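Local coordinates for cellulase (Soil metagenome, PDB 5I2U), which probably hydrolyses the beta-1,4-glycosidic bonds of cellulose as a halotolerant glycoside hydrolase of family 5, at residues W231-T236 against W267-D272. Residues are numbered along the deposited sequence; the frame is centred on the assembly and turned at random.
Sequences WLRDRT and WKTYVD
Arg-233 lays its side chain across one face of the Tyr-270 ring in a cation-pi contact, its CZ 4.5 Å from the ring centroid and nearly straight above it. The guanidinium does not lie flat on the ring: the two planes stand 75° apart, and NH1 dips down from the group's edge to within 3.2 Å of Tyr-270 CE2. The aliphatic part of the same arginine adds a CH-pi contact through CD, while CG sits 3.4 Å from Tyr-270 CE1. A bend at chi3 (-70°) lets the chain run over the ring with its methylenes at the CD1-CE1 side and then turn NH1 back above CE2 and CD2.

Van der Waals packing completes the pairing. Thr-269 presents its methyl CG2 to the centre of one guanidinium face, 3.7 Å from Arg-233 CZ; its hydroxyl is turned back to Glu-265 O in its own helix. At the far end of the tyrosine, Leu-232 CB comes to 4.0 Å from Tyr-270 OH.

Helices 230-241 and 264-276 are successive outer helices of the TIM barrel, each following a parallel strand. The axes of segments 231-236 and 267-272 run nearly parallel, 8° apart, and come no closer than 11.7 Å, a wide separation that the long side chains of Arg-233 and Tyr-270 bridge. Behind them, Phe-223 of strand 217-224 stacks with Tyr-270 and also touches Leu-232.

Polar bonding fixes the tyrosine from outside the pair, its OH being hydrogen-bonded to His-228 O just ahead of helix 230-241. A leucine in place of Tyr-270 would probably leave the arginine cation without its aromatic face and His-228 O without this hydroxyl partner. Within helix 230-241, Leu-232 O is gripped by both Thr-236 N and Thr-236 OG1, which approach from opposite faces of the carbonyl plane.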
ATOM      1  N   TRP A 231     -12.721 -16.573  -5.561  1.00 45.90           N
ATOM      2  CA  TRP A 231     -11.979 -17.349  -4.564  1.00 44.97           C
ATOM      3  C   TRP A 231     -11.144 -16.484  -3.600  1.00 49.49           C
ATOM      4  O   TRP A 231     -11.169 -16.714  -2.383  1.00 53.58           O
ATOM      5  CB  TRP A 231     -11.099 -18.412  -5.226  1.00 47.42           C
ATOM      6  CG  TRP A 231     -10.049 -17.906  -6.181  1.00 54.02           C
ATOM      7  CD1 TRP A 231     -10.184 -17.717  -7.529  1.00 56.08           C
ATOM      8  CD2 TRP A 231      -8.694 -17.559  -5.865  1.00 56.30           C
ATOM      9  NE1 TRP A 231      -9.006 -17.268  -8.068  1.00 53.02           N
ATOM     10  CE2 TRP A 231      -8.074 -17.158  -7.071  1.00 54.23           C
ATOM     11  CE3 TRP A 231      -7.943 -17.544  -4.680  1.00 53.95           C
ATOM     12  CZ2 TRP A 231      -6.734 -16.743  -7.127  1.00 52.37           C
ATOM     13  CZ3 TRP A 231      -6.609 -17.130  -4.735  1.00 49.87           C
ATOM     14  CH2 TRP A 231      -6.022 -16.740  -5.954  1.00 50.86           C
ATOM     15  N   LEU A 232     -10.463 -15.466  -4.135  1.00 43.53           N
ATOM     16  CA  LEU A 232      -9.563 -14.626  -3.345  1.00 40.22           C
ATOM     17  C   LEU A 232     -10.310 -13.801  -2.281  1.00 43.07           C
ATOM     18  O   LEU A 232      -9.810 -13.622  -1.157  1.00 41.49           O
ATOM     19  CB  LEU A 232      -8.731 -13.729  -4.272  1.00 36.50           C
ATOM     20  CG  LEU A 232      -7.649 -12.819  -3.669  1.00 36.20           C
ATOM     21  CD1 LEU A 232      -6.758 -13.543  -2.670  1.00 35.63           C
ATOM     22  CD2 LEU A 232      -6.794 -12.203  -4.778  1.00 33.60           C
ATOM     23  N   ARG A 233     -11.505 -13.314  -2.632  1.00 44.22           N
ATOM     24  CA  ARG A 233     -12.396 -12.648  -1.666  1.00 43.36           C
ATOM     25  C   ARG A 233     -12.883 -13.599  -0.566  1.00 45.00           C
ATOM     26  O   ARG A 233     -12.981 -13.206   0.603  1.00 41.32           O
ATOM     27  CB  ARG A 233     -13.611 -12.064  -2.369  1.00 41.98           C
ATOM     28  CG  ARG A 233     -13.321 -10.907  -3.307  1.00 44.65           C
ATOM     29  CD  ARG A 233     -14.623 -10.206  -3.694  1.00 47.22           C
ATOM     30  NE  ARG A 233     -15.461 -11.035  -4.567  1.00 44.83           N
ATOM     31  CZ  ARG A 233     -15.405 -11.077  -5.901  1.00 46.90           C
ATOM     32  NH1 ARG A 233     -14.538 -10.329  -6.595  1.00 43.63           N
ATOM     33  NH2 ARG A 233     -16.237 -11.884  -6.560  1.00 47.53           N
ATOM     34  N   ASP A 234     -13.184 -14.841  -0.963  1.00 50.95           N
ATOM     35  CA  ASP A 234     -13.661 -15.886  -0.041  1.00 52.82           C
ATOM     36  C   ASP A 234     -12.545 -16.324   0.904  1.00 51.46           C
ATOM     37  O   ASP A 234     -12.767 -16.448   2.120  1.00 49.68           O
ATOM     38  CB  ASP A 234     -14.175 -17.113  -0.812  1.00 53.24           C
ATOM     39  CG  ASP A 234     -15.434 -16.827  -1.611  1.00 54.82           C
ATOM     40  OD1 ASP A 234     -16.275 -16.022  -1.162  1.00 57.08           O
ATOM     41  OD2 ASP A 234     -15.610 -17.449  -2.677  1.00 60.24           O
ATOM     42  N   ARG A 235     -11.355 -16.548   0.337  1.00 45.10           N
ATOM     43  CA  ARG A 235     -10.155 -16.799   1.134  1.00 46.30           C
ATOM     44  C   ARG A 235      -9.875 -15.666   2.122  1.00 45.39           C
ATOM     45  O   ARG A 235      -9.578 -15.923   3.286  1.00 45.24           O
ATOM     46  CB  ARG A 235      -8.942 -16.977   0.246  1.00 47.16           C
ATOM     47  CG  ARG A 235      -7.686 -17.317   1.025  1.00 47.28           C
ATOM     48  CD  ARG A 235      -6.508 -17.507   0.097  1.00 45.91           C
ATOM     49  NE  ARG A 235      -6.635 -18.714  -0.702  1.00 48.10           N
ATOM     50  CZ  ARG A 235      -5.712 -19.154  -1.557  1.00 51.00           C
ATOM     51  NH1 ARG A 235      -4.572 -18.482  -1.742  1.00 46.77           N
ATOM     52  NH2 ARG A 235      -5.934 -20.281  -2.239  1.00 49.64           N
ATOM     53  N   THR A 236      -9.978 -14.424   1.658  1.00 40.66           N
ATOM     54  CA  THR A 236      -9.740 -13.273   2.527  1.00 42.46           C
ATOM     55  C   THR A 236     -10.778 -13.206   3.650  1.00 41.95           C
ATOM     56  O   THR A 236     -10.409 -13.006   4.808  1.00 43.27           O
ATOM     57  CB  THR A 236      -9.692 -11.951   1.717  1.00 43.02           C
ATOM     58  OG1 THR A 236      -8.601 -12.014   0.778  1.00 42.66           O
ATOM     59  CG2 THR A 236      -9.496 -10.752   2.620  1.00 38.22           C
ATOM     60  N   TRP A 267     -14.001  -4.726 -10.833  1.00 39.10           N
ATOM     61  CA  TRP A 267     -13.543  -3.661  -9.944  1.00 37.29           C
ATOM     62  C   TRP A 267     -14.646  -3.190  -8.996  1.00 38.23           C
ATOM     63  O   TRP A 267     -14.422  -3.096  -7.782  1.00 35.47           O
ATOM     64  CB  TRP A 267     -12.989  -2.460 -10.731  1.00 39.08           C
ATOM     65  CG  TRP A 267     -12.617  -1.306  -9.853  1.00 35.23           C
ATOM     66  CD1 TRP A 267     -13.265  -0.105  -9.744  1.00 37.93           C
ATOM     67  CD2 TRP A 267     -11.539  -1.265  -8.931  1.00 32.57           C
ATOM     68  NE1 TRP A 267     -12.634   0.700  -8.818  1.00 36.29           N
ATOM     69  CE2 TRP A 267     -11.566   0.012  -8.308  1.00 33.70           C
ATOM     70  CE3 TRP A 267     -10.535  -2.175  -8.575  1.00 32.01           C
ATOM     71  CZ2 TRP A 267     -10.632   0.397  -7.344  1.00 32.87           C
ATOM     72  CZ3 TRP A 267      -9.592  -1.790  -7.623  1.00 32.02           C
ATOM     73  CH2 TRP A 267      -9.653  -0.511  -7.012  1.00 32.36           C
ATOM     74  N   LYS A 268     -15.828  -2.895  -9.533  1.00 38.02           N
ATOM     75  CA  LYS A 268     -16.952  -2.530  -8.673  1.00 40.88           C
ATOM     76  C   LYS A 268     -17.285  -3.597  -7.616  1.00 39.94           C
ATOM     77  O   LYS A 268     -17.629  -3.245  -6.487  1.00 35.69           O
ATOM     78  CB  LYS A 268     -18.207  -2.202  -9.473  1.00 42.57           C
ATOM     79  CG  LYS A 268     -19.420  -1.959  -8.580  1.00 48.17           C
ATOM     80  CD  LYS A 268     -20.445  -1.029  -9.191  1.00 52.42           C
ATOM     81  CE  LYS A 268     -21.620  -0.836  -8.241  1.00 54.13           C
ATOM     82  NZ  LYS A 268     -22.838  -0.400  -8.979  1.00 61.00           N
ATOM     83  N   THR A 269     -17.233  -4.873  -8.007  1.00 39.07           N
ATOM     84  CA  THR A 269     -17.560  -5.989  -7.107  1.00 37.21           C
ATOM     85  C   THR A 269     -16.582  -6.005  -5.930  1.00 40.08           C
ATOM     86  O   THR A 269     -16.991  -6.054  -4.768  1.00 40.86           O
ATOM     87  CB  THR A 269     -17.504  -7.329  -7.842  1.00 36.76           C
ATOM     88  OG1 THR A 269     -18.445  -7.330  -8.918  1.00 33.74           O
ATOM     89  CG2 THR A 269     -17.810  -8.493  -6.893  1.00 39.06           C
ATOM     90  N   TYR A 270     -15.296  -5.907  -6.247  1.00 39.62           N
ATOM     91  CA  TYR A 270     -14.238  -5.851  -5.228  1.00 36.25           C
ATOM     92  C   TYR A 270     -14.358  -4.641  -4.318  1.00 33.69           C
ATOM     93  O   TYR A 270     -14.315  -4.781  -3.097  1.00 33.52           O
ATOM     94  CB  TYR A 270     -12.850  -5.870  -5.882  1.00 35.96           C
ATOM     95  CG  TYR A 270     -12.251  -7.245  -6.086  1.00 34.22           C
ATOM     96  CD1 TYR A 270     -11.629  -7.911  -5.028  1.00 34.64           C
ATOM     97  CD2 TYR A 270     -12.264  -7.864  -7.333  1.00 32.46           C
ATOM     98  CE1 TYR A 270     -11.063  -9.161  -5.209  1.00 33.22           C
ATOM     99  CE2 TYR A 270     -11.689  -9.112  -7.521  1.00 31.61           C
ATOM    100  CZ  TYR A 270     -11.092  -9.751  -6.451  1.00 30.98           C
ATOM    101  OH  TYR A 270     -10.525 -10.984  -6.621  1.00 37.36           O
ATOM    102  N   VAL A 271     -14.535  -3.457  -4.891  1.00 33.19           N
ATOM    103  CA  VAL A 271     -14.666  -2.252  -4.067  1.00 37.22           C
ATOM    104  C   VAL A 271     -15.884  -2.324  -3.138  1.00 40.90           C
ATOM    105  O   VAL A 271     -15.778  -1.997  -1.952  1.00 41.50           O
ATOM    106  CB  VAL A 271     -14.685  -0.957  -4.900  1.00 37.85           C
ATOM    107  CG1 VAL A 271     -14.978   0.261  -4.022  1.00 38.77           C
ATOM    108  CG2 VAL A 271     -13.341  -0.769  -5.586  1.00 37.40           C
ATOM    109  N   ASP A 272     -17.021  -2.775  -3.663  1.00 40.77           N
ATOM    110  CA  ASP A 272     -18.233  -2.923  -2.848  1.00 42.52           C
ATOM    111  C   ASP A 272     -18.028  -3.940  -1.723  1.00 42.03           C
ATOM    112  O   ASP A 272     -18.471  -3.717  -0.595  1.00 39.55           O
ATOM    113  CB  ASP A 272     -19.448  -3.307  -3.723  1.00 45.02           C
ATOM    114  CG  ASP A 272     -20.031  -2.114  -4.492  1.00 44.34           C
ATOM    115  OD1 ASP A 272     -19.637  -0.952  -4.258  1.00 49.09           O
ATOM    116  OD2 ASP A 272     -20.912  -2.341  -5.332  1.00 47.63           O
TER